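Long-range contacts in ethyl tert-butyl ether degradation EthD protein (Ralstonia eutropha JMP134, PDB 3BF4), which is of unknown function but belongs to the EthD family, whose members are generally assigned an oxidoreductase activity: residues V25-T30 with I111-Q116; F35-Y40 with A75-C80. The protein carries 3 engineered substitutions. All blocks are in the same frame, centred on the assembly; numbering follows the deposited sequence.

How the contacts relate
From the N terminus, strand 21-28 supplies the first half of contact 1, and the chain then passes through a loop into helix 37-52, whose first turn opens contact 2. Contact 2 closes a loop when strand 76-84 comes back beneath that helix. The wider loop of contact 1 encloses it, ending only when residues 111-116 lead into strand 114-120 beside strand 21-28. The two contacts thus flank strand 21-28: contact 1 joins it to an outer strand, and contact 2 lays a helix on its other neighbour. Backbone pairing of Tyr27 with Ala78 connects them, and one ethanediol molecule bonds to Tyr27 and Tyr40.

Contact 1: V25-T30 with I111-Q116; sequences VMYPYT and IAPVLQ. With EDO (1,2-ethanediol), chain C.
Pro113 lies over one face of the Tyr27 ring, while two oxygens approach the ring near its plane at opposite edges. On the face, the contact is a CH-pi interaction, with Pro113 CB 3.7 Å from the centroid of the Tyr27 ring and 17° off its normal. At one edge the carbonyl Ile111 O sits 3.6 Å from Tyr27 CD1; at the other is O1 of an ethanediol, probably from the crystallisation liquor, which forms a hydrogen bond of 2.8 Å with Tyr27 OH. Tyr108 is a second hydrogen-bonding partner of the same hydroxyl, and the rings of Phe35 and Tyr40 meet Tyr27 edge-to-face. Val25 flanks Pro113 on the side of the sheet that the helices pack against: its CG1, placed anti to the backbone N (chi1 -175°), reaches to 3.5 Å from Pro113 CB.

Beneath these groups runs the antiparallel pairing of strands 21-28 and 114-120, the latter being an edge strand of the ferredoxin-like sheet within this chain. Met26 and Val114 are a hydrogen-bonded pair, with Met26 N giving to Val114 O at 2.9 Å and Val114 N to Met26 O at 2.8 Å, the second bond nearly straight at 176°. Val25 and Leu115 form the adjoining non-hydrogen-bonded pair. On the face opposite Val25, Met26, present as selenomethionine, bends at its last torsion and brings CE to 3.8 Å from Val114 CG1. This is the face that meets the second subunit, whose Phe76 packs on Met26 and accepts a hydrogen bond at its backbone oxygen from Gln116. Where the pairing ends, Pro28 and Ile111 run alongside each other head to tail, Pro28 CD meeting Ile111 CG2 at 3.6 Å.

Contact 2: F35-Y40 with A75-C80; sequences FDHAYY and AFVAMC. With EDO (1,2-ethanediol), chain C.
Phe35 and His37, at the entry to helix 37-52, face Val77 and Ala78, where strand 76-84 turns a corner, with the backbones far enough apart (Phe35 CA to Val77 CA 7.8 Å) for side chains to fill the interval. The methyl group of Ala78 is the common target of the aromatic groups. Phe35 CZ presses to 3.3 Å from Ala78 CB, a tight approach oblique to the ring, and Tyr40 CE2 reaches the same methyl at longer range. Phe35 also ties its neighbours together: its CD1 stands 3.4 Å above the centre of the His37 ring, and at its far end CZ lies 3.5 Å over the Tyr40 ring, toward the rim. Val77 spreads its two branches, CG1 against the Phe35 ring and CG2 against the His37 ring, 3.6 Å from NE2. The His37 ring edge meanwhile meets Val77 O.

Helix 37-52 is the crossover of a split beta-alpha-beta unit of the ferredoxin-like fold. It links strand 21-28 to strand 58-66, and strand 76-84 lies between the two in the sheet, so the helix start rests directly on that intervening strand. Asp36 holds the N-cap position, its OD1 accepting from Tyr39 N and weakly from Ala38 N; the Tyr39 bond, 172° at the hydrogen, arrives from above the carboxylate plane.

One turn on, Tyr40 sets out from the helix toward strand 76-84, and with CG opposite the backbone N (chi1 -176°) its hydroxyl reaches Cys80, with OH 3.3 Å from Cys80 CB, and forms a hydrogen bond of 2.8 Å between Tyr40 OH and O1 of the ethanediol, which meets the ring at its edge. Met45, farther along the helix, touches both Tyr40 and Cys80.

Contact 1: V25-T30 with I111-Q116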
loop_
_atom_site.group_PDB
_atom_site.type_symbol
_atom_site.label_atom_id
_atom_site.label_comp_id
_atom_site.label_asym_id
_atom_site.label_seq_id
_atom_site.Cartn_x
_atom_site.Cartn_y
_atom_site.Cartn_z
ATOM N N VAL A 25 0.353 -1.178 7.244
ATOM C CA VAL A 25 -0.308 -2.104 8.182
ATOM C C VAL A 25 -1.478 -2.647 7.363
ATOM O O VAL A 25 -2.295 -1.871 6.856
ATOM C CB VAL A 25 -0.771 -1.442 9.464
ATOM C CG1 VAL A 25 -1.330 -2.503 10.430
ATOM C CG2 VAL A 25 0.378 -0.672 10.108
HETATM N N MSE A 26 -1.525 -3.966 7.205
HETATM C CA MSE A 26 -2.465 -4.633 6.308
HETATM C C MSE A 26 -3.162 -5.782 7.026
HETATM O O MSE A 26 -2.510 -6.746 7.418
HETATM C CB MSE A 26 -1.680 -5.114 5.092
HETATM C CG MSE A 26 -0.886 -3.984 4.436
HETATM SE SE MSE A 26 0.346 -4.530 3.069
HETATM C CE MSE A 26 1.525 -5.678 4.121
ATOM N N TYR A 27 -4.482 -5.659 7.200
ATOM C CA TYR A 27 -5.288 -6.630 7.948
ATOM C C TYR A 27 -5.910 -7.606 6.971
ATOM O O TYR A 27 -6.797 -7.194 6.229
ATOM C CB TYR A 27 -6.381 -5.912 8.749
ATOM C CG TYR A 27 -5.838 -5.010 9.827
ATOM C CD1 TYR A 27 -5.727 -5.458 11.150
ATOM C CD2 TYR A 27 -5.415 -3.706 9.531
ATOM C CE1 TYR A 27 -5.220 -4.622 12.161
ATOM C CE2 TYR A 27 -4.906 -2.869 10.521
ATOM C CZ TYR A 27 -4.805 -3.331 11.835
ATOM O OH TYR A 27 -4.308 -2.505 12.815
ATOM N N PRO A 28 -5.449 -8.886 6.954
ATOM C CA PRO A 28 -6.009 -9.867 6.029
ATOM C C PRO A 28 -7.515 -10.081 6.222
ATOM O O PRO A 28 -7.995 -10.099 7.370
ATOM C CB PRO A 28 -5.265 -11.162 6.385
ATOM C CG PRO A 28 -4.062 -10.745 7.070
ATOM C CD PRO A 28 -4.408 -9.511 7.800
ATOM N N TYR A 29 -8.232 -10.196 5.104
ATOM C CA TYR A 29 -9.669 -10.449 5.112
ATOM C C TYR A 29 -9.876 -11.886 5.570
ATOM O O TYR A 29 -9.266 -12.798 5.015
ATOM C CB TYR A 29 -10.277 -10.259 3.711
ATOM C CG TYR A 29 -11.777 -10.536 3.597
ATOM C CD1 TYR A 29 -12.722 -9.506 3.735
ATOM C CD2 TYR A 29 -12.251 -11.827 3.334
ATOM C CE1 TYR A 29 -14.114 -9.762 3.628
ATOM C CE2 TYR A 29 -13.633 -12.096 3.223
ATOM C CZ TYR A 29 -14.557 -11.061 3.373
ATOM O OH TYR A 29 -15.912 -11.336 3.261
ATOM N N THR A 30 -10.714 -12.063 6.585
ATOM C CA THR A 30 -11.069 -13.381 7.124
ATOM C C THR A 30 -12.608 -13.405 7.212
ATOM O O THR A 30 -13.193 -12.590 7.940
ATOM C CB THR A 30 -10.417 -13.621 8.513
ATOM O OG1 THR A 30 -9.055 -13.144 8.517
ATOM C CG2 THR A 30 -10.465 -15.100 8.871
ATOM N N ILE A 111 -8.073 -9.437 14.154
ATOM C CA ILE A 111 -7.191 -9.800 13.038
ATOM C C ILE A 111 -5.775 -9.277 13.327
ATOM O O ILE A 111 -5.605 -8.091 13.609
ATOM C CB ILE A 111 -7.711 -9.218 11.682
ATOM C CG1 ILE A 111 -9.134 -9.743 11.380
ATOM C CG2 ILE A 111 -6.739 -9.559 10.544
ATOM C CD1 ILE A 111 -9.746 -9.250 10.068
ATOM N N ALA A 112 -4.787 -10.173 13.264
ATOM C CA ALA A 112 -3.371 -9.820 13.432
ATOM C C ALA A 112 -2.916 -9.231 12.079
ATOM O O ALA A 112 -3.000 -9.924 11.052
ATOM C CB ALA A 112 -2.526 -11.053 13.794
ATOM N N PRO A 113 -2.470 -7.959 12.063
ATOM C CA PRO A 113 -2.038 -7.370 10.801
ATOM C C PRO A 113 -0.643 -7.803 10.356
ATOM O O PRO A 113 0.164 -8.297 11.160
ATOM C CB PRO A 113 -2.031 -5.868 11.101
ATOM C CG PRO A 113 -1.773 -5.786 12.534
ATOM C CD PRO A 113 -2.341 -7.001 13.177
ATOM N N VAL A 114 -0.406 -7.642 9.058
ATOM C CA VAL A 114 0.899 -7.837 8.435
ATOM C C VAL A 114 1.472 -6.409 8.366
ATOM O O VAL A 114 0.779 -5.482 7.934
ATOM C CB VAL A 114 0.783 -8.477 7.049
ATOM C CG1 VAL A 114 2.160 -8.635 6.394
ATOM C CG2 VAL A 114 0.079 -9.834 7.147
ATOM N N LEU A 115 2.700 -6.238 8.852
ATOM C CA LEU A 115 3.396 -4.965 8.848
ATOM C C LEU A 115 4.579 -5.041 7.904
ATOM O O LEU A 115 5.333 -6.016 7.925
ATOM C CB LEU A 115 3.859 -4.588 10.260
ATOM C CG LEU A 115 4.499 -3.184 10.422
ATOM C CD1 LEU A 115 4.148 -2.553 11.775
ATOM C CD2 LEU A 115 6.036 -3.163 10.203
ATOM N N GLN A 116 4.743 -3.993 7.104
ATOM C CA GLN A 116 5.837 -3.868 6.158
ATOM C C GLN A 116 6.373 -2.449 6.092
ATOM O O GLN A 116 5.596 -1.505 6.097
ATOM C CB GLN A 116 5.346 -4.260 4.747
ATOM C CG GLN A 116 6.344 -3.963 3.626
ATOM C CD GLN A 116 6.145 -4.739 2.358
ATOM O OE1 GLN A 116 5.566 -5.818 2.351
ATOM N NE2 GLN A 116 6.716 -4.225 1.278
HETATM C C1 EDO C . -2.619 0.974 12.400
HETATM O O1 EDO C . -3.170 -0.159 11.699
HETATM C C2 EDO C . -1.710 0.572 13.567
HETATM O O2 EDO C . -2.075 -0.706 14.097
#

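Contact 2: F35-Y40 with A75-C80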
loop_
_atom_site.group_PDB
_atom_site.type_symbol
_atom_site.label_atom_id
_atom_site.label_comp_id
_atom_site.label_asym_id
_atom_site.label_seq_id
_atom_site.Cartn_x
_atom_site.Cartn_y
_atom_site.Cartn_z
ATOM N N PHE A 35 -14.079 -6.397 12.171
ATOM C CA PHE A 35 -13.270 -5.213 11.877
ATOM C C PHE A 35 -14.146 -3.952 11.866
ATOM O O PHE A 35 -14.860 -3.692 10.887
ATOM C CB PHE A 35 -12.475 -5.295 10.580
ATOM C CG PHE A 35 -11.380 -4.252 10.502
ATOM C CD1 PHE A 35 -11.647 -2.943 10.060
ATOM C CD2 PHE A 35 -10.087 -4.567 10.917
ATOM C CE1 PHE A 35 -10.634 -1.972 10.024
ATOM C CE2 PHE A 35 -9.063 -3.612 10.872
ATOM C CZ PHE A 35 -9.333 -2.315 10.429
ATOM N N ASP A 36 -14.067 -3.177 12.949
ATOM C CA ASP A 36 -14.823 -1.931 13.106
ATOM C C ASP A 36 -14.067 -0.837 12.347
ATOM O O ASP A 36 -13.138 -0.241 12.878
ATOM C CB ASP A 36 -14.987 -1.603 14.602
ATOM C CG ASP A 36 -15.867 -0.373 14.870
ATOM O OD1 ASP A 36 -16.194 0.400 13.945
ATOM O OD2 ASP A 36 -16.218 -0.168 16.046
ATOM N N HIS A 37 -14.483 -0.585 11.107
ATOM C CA HIS A 37 -13.839 0.433 10.256
ATOM C C HIS A 37 -13.991 1.862 10.787
ATOM O O HIS A 37 -13.104 2.684 10.544
ATOM C CB HIS A 37 -14.357 0.381 8.812
ATOM C CG HIS A 37 -14.054 -0.897 8.103
ATOM N ND1 HIS A 37 -12.919 -1.073 7.338
ATOM C CD2 HIS A 37 -14.741 -2.062 8.033
ATOM C CE1 HIS A 37 -12.920 -2.293 6.832
ATOM N NE2 HIS A 37 -14.013 -2.914 7.236
ATOM N N ALA A 38 -15.094 2.150 11.491
ATOM C CA ALA A 38 -15.353 3.482 12.077
ATOM C C ALA A 38 -14.372 3.793 13.206
ATOM O O ALA A 38 -13.761 4.856 13.212
ATOM C CB ALA A 38 -16.813 3.602 12.590
ATOM N N TYR A 39 -14.227 2.866 14.155
ATOM C CA TYR A 39 -13.283 3.026 15.278
ATOM C C TYR A 39 -11.856 3.156 14.737
ATOM O O TYR A 39 -11.093 4.022 15.156
ATOM C CB TYR A 39 -13.362 1.828 16.249
ATOM C CG TYR A 39 -12.559 2.008 17.529
ATOM C CD1 TYR A 39 -11.160 1.805 17.547
ATOM C CD2 TYR A 39 -13.187 2.380 18.728
ATOM C CE1 TYR A 39 -10.418 1.972 18.713
ATOM C CE2 TYR A 39 -12.438 2.550 19.921
ATOM C CZ TYR A 39 -11.057 2.346 19.897
ATOM O OH TYR A 39 -10.299 2.505 21.033
ATOM N N TYR A 40 -11.515 2.273 13.808
ATOM C CA TYR A 40 -10.200 2.266 13.181
ATOM C C TYR A 40 -9.822 3.631 12.607
ATOM O O TYR A 40 -8.774 4.179 12.928
ATOM C CB TYR A 40 -10.155 1.202 12.081
ATOM C CG TYR A 40 -8.815 1.040 11.441
ATOM C CD1 TYR A 40 -7.684 0.763 12.223
ATOM C CD2 TYR A 40 -8.661 1.104 10.052
ATOM C CE1 TYR A 40 -6.428 0.576 11.648
ATOM C CE2 TYR A 40 -7.389 0.910 9.458
ATOM C CZ TYR A 40 -6.287 0.650 10.265
ATOM O OH TYR A 40 -5.056 0.482 9.696
ATOM N N ALA A 75 -7.892 -9.119 -0.534
ATOM C CA ALA A 75 -6.866 -9.788 0.273
ATOM C C ALA A 75 -6.898 -9.244 1.714
ATOM O O ALA A 75 -6.869 -10.020 2.674
ATOM C CB ALA A 75 -5.475 -9.578 -0.330
ATOM N N PHE A 76 -7.000 -7.913 1.824
ATOM C CA PHE A 76 -6.983 -7.177 3.082
ATOM C C PHE A 76 -8.279 -6.402 3.273
ATOM O O PHE A 76 -8.673 -5.635 2.392
ATOM C CB PHE A 76 -5.792 -6.211 3.097
ATOM C CG PHE A 76 -4.479 -6.901 2.877
ATOM C CD1 PHE A 76 -3.901 -7.656 3.897
ATOM C CD2 PHE A 76 -3.848 -6.858 1.633
ATOM C CE1 PHE A 76 -2.681 -8.351 3.701
ATOM C CE2 PHE A 76 -2.637 -7.537 1.415
ATOM C CZ PHE A 76 -2.047 -8.289 2.459
ATOM N N VAL A 77 -8.940 -6.632 4.409
ATOM C CA VAL A 77 -10.184 -5.928 4.770
ATOM C C VAL A 77 -9.926 -4.422 4.965
ATOM O O VAL A 77 -10.740 -3.578 4.559
ATOM C CB VAL A 77 -10.865 -6.536 6.049
ATOM C CG1 VAL A 77 -10.011 -6.374 7.307
ATOM C CG2 VAL A 77 -12.241 -5.923 6.259
ATOM N N ALA A 78 -8.786 -4.106 5.569
ATOM C CA ALA A 78 -8.375 -2.728 5.799
ATOM C C ALA A 78 -6.851 -2.629 5.693
ATOM O O ALA A 78 -6.133 -3.609 5.939
ATOM C CB ALA A 78 -8.868 -2.255 7.134
HETATM N N MSE A 79 -6.382 -1.462 5.257
HETATM C CA MSE A 79 -4.962 -1.161 5.154
HETATM C C MSE A 79 -4.754 0.299 5.485
HETATM O O MSE A 79 -5.655 1.102 5.303
HETATM C CB MSE A 79 -4.424 -1.401 3.737
HETATM C CG MSE A 79 -4.631 -2.782 3.185
HETATM SE SE MSE A 79 -4.031 -2.899 1.330
HETATM C CE MSE A 79 -2.140 -2.525 1.534
ATOM N N CYS A 80 -3.590 0.621 6.035
ATOM C CA CYS A 80 -3.176 2.016 6.237
ATOM C C CYS A 80 -1.715 2.127 5.868
ATOM O O CYS A 80 -1.028 1.115 5.697
ATOM C CB CYS A 80 -3.363 2.505 7.675
ATOM S SG CYS A 80 -2.132 1.910 8.849
HETATM C C1 EDO C . -2.619 0.974 12.400
HETATM O O1 EDO C . -3.170 -0.159 11.699
HETATM C C2 EDO C . -1.710 0.572 13.567
HETATM O O2 EDO C . -2.075 -0.706 14.097
#